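Regulator of Ty1 transposition protein 107 (Saccharomyces cerevisiae, PDB 3T7K) binds phosphorylated histone H2A through its C-terminal tandem BRCT repeats, an interaction that serves DNA damage repair. Local coordinates at residues C[16-28]-C[44-56]. Sequence-based numbering, arbitrary orientation.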
ATOM      1  N   ASN C  16       0.374   2.797  33.379  1.00 55.90           N
ATOM      2  CA  ASN C  16       0.360   1.334  33.346  1.00 58.15           C
ATOM      3  C   ASN C  16       0.456   0.791  31.924  1.00 55.44           C
ATOM      4  O   ASN C  16       1.128  -0.213  31.664  1.00 56.70           O
ATOM      5  CB  ASN C  16      -0.909   0.799  34.011  0.35 56.00           C
ATOM      6  CG  ASN C  16      -0.661   0.287  35.416  0.30 57.59           C
ATOM      7  OD1 ASN C  16       0.337  -0.385  35.677  0.49 58.04           O
ATOM      8  ND2 ASN C  16      -1.573   0.603  36.328  0.54 58.73           N
ATOM      9  N   GLU C  17      -0.214   1.476  31.005  1.00 50.45           N
ATOM     10  CA  GLU C  17      -0.340   1.015  29.636  1.00 48.20           C
ATOM     11  C   GLU C  17      -0.633   2.235  28.761  1.00 46.98           C
ATOM     12  O   GLU C  17      -1.348   3.145  29.184  1.00 46.34           O
ATOM     13  CB  GLU C  17      -1.468  -0.020  29.576  1.00 46.39           C
ATOM     14  CG  GLU C  17      -1.682  -0.695  28.245  1.00 43.75           C
ATOM     15  CD  GLU C  17      -2.527   0.147  27.292  1.00 48.88           C
ATOM     16  OE1 GLU C  17      -3.355   0.972  27.765  1.00 48.62           O
ATOM     17  OE2 GLU C  17      -2.348  -0.018  26.067  1.00 47.48           O
ATOM     18  N   LEU C  18      -0.057   2.260  27.562  1.00 45.86           N
ATOM     19  CA  LEU C  18      -0.263   3.356  26.616  1.00 42.64           C
ATOM     20  C   LEU C  18      -1.097   2.901  25.428  1.00 38.99           C
ATOM     21  O   LEU C  18      -0.860   1.819  24.881  1.00 38.86           O
ATOM     22  CB  LEU C  18       1.080   3.851  26.094  1.00 41.51           C
ATOM     23  CG  LEU C  18       2.117   4.232  27.144  1.00 45.51           C
ATOM     24  CD1 LEU C  18       3.347   4.800  26.442  1.00 50.17           C
ATOM     25  CD2 LEU C  18       1.514   5.242  28.097  1.00 42.06           C
ATOM     26  N   PRO C  19      -2.086   3.714  25.023  1.00 36.68           N
ATOM     27  CA  PRO C  19      -2.822   3.336  23.817  1.00 35.51           C
ATOM     28  C   PRO C  19      -1.962   3.506  22.584  1.00 35.87           C
ATOM     29  O   PRO C  19      -0.973   4.243  22.600  1.00 37.30           O
ATOM     30  CB  PRO C  19      -3.972   4.345  23.781  1.00 33.43           C
ATOM     31  CG  PRO C  19      -3.509   5.482  24.590  1.00 37.96           C
ATOM     32  CD  PRO C  19      -2.679   4.891  25.675  1.00 34.96           C
ATOM     33  N   ASN C  20      -2.335   2.819  21.518  1.00 37.51           N
ATOM     34  CA  ASN C  20      -1.706   3.028  20.229  1.00 33.34           C
ATOM     35  C   ASN C  20      -2.739   3.630  19.302  1.00 32.24           C
ATOM     36  O   ASN C  20      -3.551   2.911  18.728  1.00 32.21           O
ATOM     37  CB  ASN C  20      -1.167   1.721  19.652  1.00 33.12           C
ATOM     38  CG  ASN C  20      -0.633   1.891  18.246  0.64 37.11           C
ATOM     39  OD1 ASN C  20      -0.348   3.000  17.820  1.00 37.91           O
ATOM     40  ND2 ASN C  20      -0.513   0.797  17.516  1.00 41.65           N
ATOM     41  N   TYR C  21      -2.729   4.948  19.179  1.00 33.31           N
ATOM     42  CA  TYR C  21      -3.715   5.623  18.332  1.00 35.63           C
ATOM     43  C   TYR C  21      -3.518   5.333  16.847  1.00 35.21           C
ATOM     44  O   TYR C  21      -4.447   5.456  16.063  1.00 34.50           O
ATOM     45  CB  TYR C  21      -3.697   7.131  18.581  1.00 35.48           C
ATOM     46  CG  TYR C  21      -4.249   7.516  19.917  1.00 34.15           C
ATOM     47  CD1 TYR C  21      -5.618   7.606  20.123  1.00 36.57           C
ATOM     48  CD2 TYR C  21      -3.406   7.772  20.982  1.00 32.75           C
ATOM     49  CE1 TYR C  21      -6.127   7.957  21.366  1.00 36.23           C
ATOM     50  CE2 TYR C  21      -3.902   8.114  22.216  1.00 32.49           C
ATOM     51  CZ  TYR C  21      -5.248   8.203  22.409  1.00 34.69           C
ATOM     52  OH  TYR C  21      -5.728   8.563  23.644  1.00 37.86           O
ATOM     53  N   ASP C  22      -2.305   4.945  16.473  1.00 35.03           N
ATOM     54  CA  ASP C  22      -2.013   4.584  15.089  1.00 37.75           C
ATOM     55  C   ASP C  22      -2.386   5.688  14.078  1.00 35.67           C
ATOM     56  O   ASP C  22      -3.072   5.440  13.090  1.00 36.54           O
ATOM     57  CB  ASP C  22      -2.686   3.253  14.716  1.00 34.70           C
ATOM     58  CG  ASP C  22      -2.293   2.800  13.338  1.00 42.01           C
ATOM     59  OD1 ASP C  22      -1.350   3.424  12.789  1.00 48.12           O
ATOM     60  OD2 ASP C  22      -2.921   1.890  12.735  1.00 45.86           O
ATOM     61  N   LEU C  23      -1.897   6.899  14.318  1.00 35.00           N
ATOM     62  CA  LEU C  23      -2.189   8.031  13.445  1.00 36.96           C
ATOM     63  C   LEU C  23      -0.945   8.424  12.676  1.00 37.79           C
ATOM     64  O   LEU C  23       0.128   8.579  13.250  1.00 37.68           O
ATOM     65  CB  LEU C  23      -2.688   9.232  14.264  1.00 32.32           C
ATOM     66  CG  LEU C  23      -3.931   8.960  15.106  1.00 31.15           C
ATOM     67  CD1 LEU C  23      -4.347  10.203  15.832  1.00 34.62           C
ATOM     68  CD2 LEU C  23      -5.082   8.458  14.234  1.00 33.24           C
ATOM     69  N   LYS C  24      -1.089   8.563  11.367  1.00 42.64           N
ATOM     70  CA  LYS C  24      -0.057   9.186  10.546  1.00 38.87           C
ATOM     71  C   LYS C  24      -0.719  10.436   9.964  1.00 35.64           C
ATOM     72  O   LYS C  24      -1.475  10.346   9.001  1.00 29.42           O
ATOM     73  CB  LYS C  24       0.421   8.221   9.446  1.00 40.05           C
ATOM     74  CG  LYS C  24       1.158   6.983   9.976  1.00 42.77           C
ATOM     75  CD  LYS C  24       1.092   5.829   8.981  1.00 49.01           C
ATOM     76  CE  LYS C  24      -0.347   5.337   8.778  1.00 51.96           C
ATOM     77  NZ  LYS C  24      -0.532   4.432   7.578  1.00 50.86           N
ATOM     78  N   ALA C  25      -0.448  11.591  10.568  1.00 34.83           N
ATOM     79  CA  ALA C  25      -1.204  12.800  10.268  1.00 36.12           C
ATOM     80  C   ALA C  25      -0.373  13.919   9.627  1.00 41.72           C
ATOM     81  O   ALA C  25       0.870  13.891   9.638  1.00 38.80           O
ATOM     82  CB  ALA C  25      -1.872  13.318  11.524  1.00 33.05           C
ATOM     83  N   VAL C  26      -1.076  14.894   9.055  1.00 36.80           N
ATOM     84  CA  VAL C  26      -0.506  16.202   8.837  1.00 40.30           C
ATOM     85  C   VAL C  26      -1.471  17.141   9.531  1.00 36.99           C
ATOM     86  O   VAL C  26      -2.618  16.779   9.733  1.00 38.12           O
ATOM     87  CB  VAL C  26      -0.335  16.544   7.329  1.00 43.81           C
ATOM     88  CG1 VAL C  26       0.591  15.525   6.671  1.00 40.29           C
ATOM     89  CG2 VAL C  26      -1.678  16.573   6.627  1.00 39.61           C
ATOM     90  N   CYS C  27      -0.996  18.311   9.953  1.00 34.80           N
ATOM     91  CA  CYS C  27      -1.881  19.346  10.459  1.00 38.94           C
ATOM     92  C   CYS C  27      -1.970  20.428   9.410  1.00 40.12           C
ATOM     93  O   CYS C  27      -0.999  20.674   8.694  1.00 42.39           O
ATOM     94  CB  CYS C  27      -1.308  19.970  11.717  1.00 43.89           C
ATOM     95  SG  CYS C  27      -0.968  18.747  12.981  1.00 50.91           S
ATOM     96  N   THR C  28      -3.130  21.063   9.327  1.00 40.33           N
ATOM     97  CA  THR C  28      -3.332  22.204   8.441  1.00 43.34           C
ATOM     98  C   THR C  28      -4.190  23.159   9.244  1.00 42.69           C
ATOM     99  O   THR C  28      -5.108  22.721   9.942  1.00 43.21           O
ATOM    100  CB  THR C  28      -4.007  21.778   7.108  1.00 43.73           C
ATOM    101  OG1 THR C  28      -4.089  22.895   6.210  1.00 43.26           O
ATOM    102  CG2 THR C  28      -5.405  21.216   7.350  1.00 37.92           C
ATOM    103  N   ASN C  44       4.771   9.951  19.522  1.00 39.35           N
ATOM    104  CA  ASN C  44       5.262   8.763  18.823  1.00 43.04           C
ATOM    105  C   ASN C  44       5.133   7.531  19.705  1.00 40.27           C
ATOM    106  O   ASN C  44       4.811   6.438  19.230  1.00 40.74           O
ATOM    107  CB  ASN C  44       6.712   8.952  18.385  1.00 42.81           C
ATOM    108  CG  ASN C  44       6.984  10.358  17.872  1.00 54.39           C
ATOM    109  OD1 ASN C  44       7.729  11.120  18.496  1.00 55.78           O
ATOM    110  ND2 ASN C  44       6.376  10.714  16.725  1.00 48.75           N
ATOM    111  N   GLN C  45       5.360   7.703  20.999  1.00 41.22           N
ATOM    112  CA  GLN C  45       5.186   6.581  21.918  1.00 42.16           C
ATOM    113  C   GLN C  45       3.735   6.125  21.956  1.00 42.23           C
ATOM    114  O   GLN C  45       3.453   4.979  22.283  1.00 43.15           O
ATOM    115  CB  GLN C  45       5.679   6.942  23.320  1.00 42.76           C
ATOM    116  CG  GLN C  45       7.203   6.924  23.450  1.00 52.16           C
ATOM    117  CD  GLN C  45       7.834   5.756  22.707  1.00 53.39           C
ATOM    118  OE1 GLN C  45       7.519   4.593  22.968  0.45 47.43           O
ATOM    119  NE2 GLN C  45       8.721   6.064  21.764  0.43 51.14           N
ATOM    120  N   LEU C  46       2.818   7.025  21.602  1.00 42.48           N
ATOM    121  CA  LEU C  46       1.397   6.705  21.585  1.00 38.57           C
ATOM    122  C   LEU C  46       0.912   6.375  20.178  1.00 40.30           C
ATOM    123  O   LEU C  46      -0.290   6.348  19.924  1.00 40.76           O
ATOM    124  CB  LEU C  46       0.568   7.855  22.170  1.00 41.68           C
ATOM    125  CG  LEU C  46       0.878   8.232  23.626  1.00 43.05           C
ATOM    126  CD1 LEU C  46       0.166   9.522  24.039  1.00 47.88           C
ATOM    127  CD2 LEU C  46       0.483   7.131  24.556  1.00 44.68           C
ATOM    128  N   GLY C  47       1.844   6.109  19.269  1.00 40.18           N
ATOM    129  CA  GLY C  47       1.485   5.761  17.907  1.00 41.05           C
ATOM    130  C   GLY C  47       0.850   6.900  17.125  1.00 39.47           C
ATOM    131  O   GLY C  47      -0.014   6.670  16.282  1.00 44.01           O
ATOM    132  N   ILE C  48       1.260   8.125  17.427  1.00 39.45           N
ATOM    133  CA  ILE C  48       0.876   9.287  16.648  1.00 39.35           C
ATOM    134  C   ILE C  48       2.143   9.925  16.060  1.00 45.72           C
ATOM    135  O   ILE C  48       3.055  10.340  16.810  1.00 41.86           O
ATOM    136  CB  ILE C  48       0.193  10.342  17.524  1.00 39.35           C
ATOM    137  CG1 ILE C  48      -1.027   9.761  18.235  1.00 35.87           C
ATOM    138  CG2 ILE C  48      -0.194  11.542  16.684  1.00 39.60           C
ATOM    139  CD1 ILE C  48      -1.636  10.709  19.233  1.00 37.45           C
ATOM    140  N   LYS C  49       2.191   9.997  14.730  1.00 40.76           N
ATOM    141  CA  LYS C  49       3.300  10.599  13.987  1.00 42.01           C
ATOM    142  C   LYS C  49       2.744  11.705  13.116  1.00 47.50           C
ATOM    143  O   LYS C  49       1.739  11.495  12.417  1.00 41.49           O
ATOM    144  CB  LYS C  49       3.989   9.555  13.097  1.00 40.14           C
ATOM    145  CG  LYS C  49       4.286   8.262  13.821  1.00 49.96           C
ATOM    146  CD  LYS C  49       5.450   7.494  13.198  1.00 56.92           C
ATOM    147  CE  LYS C  49       5.040   6.699  11.973  0.23 50.15           C
ATOM    148  NZ  LYS C  49       6.093   5.702  11.622  0.43 50.11           N
ATOM    149  N   ILE C  50       3.384  12.870  13.165  1.00 44.48           N
ATOM    150  CA  ILE C  50       2.941  14.036  12.411  1.00 49.47           C
ATOM    151  C   ILE C  50       4.007  14.471  11.406  1.00 51.78           C
ATOM    152  O   ILE C  50       5.109  14.869  11.793  1.00 54.65           O
ATOM    153  CB  ILE C  50       2.609  15.197  13.355  1.00 50.31           C
ATOM    154  CG1 ILE C  50       1.627  14.711  14.426  1.00 50.61           C
ATOM    155  CG2 ILE C  50       2.029  16.360  12.591  1.00 47.21           C
ATOM    156  CD1 ILE C  50       0.914  15.828  15.154  1.00 54.26           C
ATOM    157  N   PHE C  51       3.678  14.370  10.119  1.00 48.39           N
ATOM    158  CA  PHE C  51       4.608  14.717   9.051  1.00 48.31           C
ATOM    159  C   PHE C  51       4.453  16.176   8.668  1.00 47.79           C
ATOM    160  O   PHE C  51       3.388  16.779   8.866  1.00 45.83           O
ATOM    161  CB  PHE C  51       4.388  13.815   7.838  1.00 47.49           C
ATOM    162  CG  PHE C  51       4.470  12.360   8.164  1.00 49.31           C
ATOM    163  CD1 PHE C  51       5.567  11.612   7.781  1.00 51.98           C
ATOM    164  CD2 PHE C  51       3.463  11.742   8.889  1.00 48.63           C
ATOM    165  CE1 PHE C  51       5.646  10.262   8.101  1.00 49.52           C
ATOM    166  CE2 PHE C  51       3.545  10.397   9.211  1.00 43.13           C
ATOM    167  CZ  PHE C  51       4.633   9.661   8.810  1.00 48.18           C
ATOM    168  N   ASP C  52       5.525  16.746   8.127  1.00 48.91           N
ATOM    169  CA  ASP C  52       5.532  18.159   7.749  1.00 49.14           C
ATOM    170  C   ASP C  52       4.725  18.359   6.468  1.00 43.47           C
ATOM    171  O   ASP C  52       3.911  19.272   6.356  1.00 47.07           O
ATOM    172  CB  ASP C  52       6.974  18.643   7.551  1.00 48.79           C
ATOM    173  OD1 ASP C  52       7.602  17.332   9.451  0.47 49.35           O
ATOM    174  OD2 ASP C  52       8.853  19.063   8.960  0.43 50.13           O
ATOM    175  N   ASN C  53       4.955  17.476   5.506  1.00 43.94           N
ATOM    176  CA  ASN C  53       4.305  17.561   4.213  1.00 47.75           C
ATOM    177  C   ASN C  53       3.725  16.208   3.860  1.00 46.43           C
ATOM    178  O   ASN C  53       4.074  15.206   4.480  1.00 43.67           O
ATOM    179  CB  ASN C  53       5.323  17.977   3.151  1.00 46.62           C
ATOM    180  CG  ASN C  53       6.090  19.223   3.540  0.76 45.75           C
ATOM    181  OD1 ASN C  53       7.281  19.163   3.848  0.56 48.18           O
ATOM    182  ND2 ASN C  53       5.410  20.365   3.528  0.50 45.34           N
ATOM    183  N   ILE C  54       2.853  16.174   2.855  1.00 41.89           N
ATOM    184  CA  ILE C  54       2.219  14.926   2.436  1.00 42.64           C
ATOM    185  C   ILE C  54       3.058  14.175   1.412  1.00 46.82           C
ATOM    186  O   ILE C  54       3.312  14.674   0.320  1.00 49.09           O
ATOM    187  CB  ILE C  54       0.818  15.177   1.854  1.00 41.93           C
ATOM    188  CG1 ILE C  54      -0.094  15.809   2.908  1.00 45.00           C
ATOM    189  CG2 ILE C  54       0.208  13.879   1.332  1.00 40.71           C
ATOM    190  CD1 ILE C  54      -1.507  16.129   2.415  1.00 38.28           C
ATOM    191  N   LYS C  55       3.491  12.971   1.765  1.00 46.28           N
ATOM    192  CA  LYS C  55       4.227  12.131   0.833  1.00 47.60           C
ATOM    193  C   LYS C  55       3.484  10.811   0.604  1.00 50.35           C
ATOM    194  O   LYS C  55       3.181  10.080   1.550  1.00 46.18           O
ATOM    195  CB  LYS C  55       5.643  11.880   1.340  1.00 50.52           C
ATOM    196  CG  LYS C  55       6.530  11.148   0.349  0.31 52.43           C
ATOM    197  CD  LYS C  55       7.292  10.012   1.017  0.65 53.98           C
ATOM    198  CE  LYS C  55       8.515   9.631   0.201  0.81 56.26           C
ATOM    199  NZ  LYS C  55       9.424  10.802   0.027  0.84 59.81           N
ATOM    200  N   GLU C  56       3.187  10.515  -0.658  1.00 47.57           N
ATOM    201  CA  GLU C  56       2.319   9.390  -0.989  1.00 51.36           C
ATOM    202  C   GLU C  56       2.737   8.073  -0.347  1.00 52.85           C
ATOM    203  O   GLU C  56       1.904   7.197  -0.123  1.00 53.44           O
ATOM    204  CB  GLU C  56       2.199   9.205  -2.507  1.00 53.50           C
ATOM    205  CG  GLU C  56       1.233  10.161  -3.187  0.64 53.33           C
ATOM    206  CD  GLU C  56       0.655   9.585  -4.468  0.58 53.68           C
ATOM    207  OE1 GLU C  56       1.372   9.558  -5.489  0.38 54.83           O
ATOM    208  OE2 GLU C  56      -0.515   9.147  -4.449  0.28 53.43           O
TER
HETATM  209  O   HOH W   1       1.564   2.934  22.240  1.00 45.46           O
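Ile-48 lies alongside Tyr-21 and Leu-23, its CG1 3.8 Å from Tyr-21 CB and 4.1 Å from Leu-23 CD1. Its chi1 sets CG1 beside the backbone N, and the extended chi2 (173°) carries CD1 on to the tyrosine ring; helix 90-99 covers this apolar face through Phe-91 and Leu-95. Cutting Ile-48 back to an alanine is likely to open a gap beside Tyr-21 CB and Leu-23 CD1. At the C-terminal end of helix 37-45, Leu-46 CD2 meets Leu-18 CB at 3.7 Å, the two side chains crossing at about a right angle. On the side of Lys-24, the Phe-51 ring brings CE2 to 3.8 Å from Lys-24 CB, with Ala-25 O at its edge, in its plane.

Backbone hydrogen bonds join the strands: Leu-23 N to Gly-47 O, Lys-49 N to Leu-23 O, Ala-25 N to Lys-49 O (nearly straight at 173°) and Phe-51 N to Ala-25 O. At the polar margin a water bridges Pro-19 O and Gln-45 O. Gly-47 closes helix 37-45 as C-prime of a Schellman motif. Strands 23-27 and 48-50 thus form the parallel pair of a beta-alpha-beta unit in a BRCT domain, where Thr-28 OG1 hydrogen-bonds a modified side chain of the bound peptide.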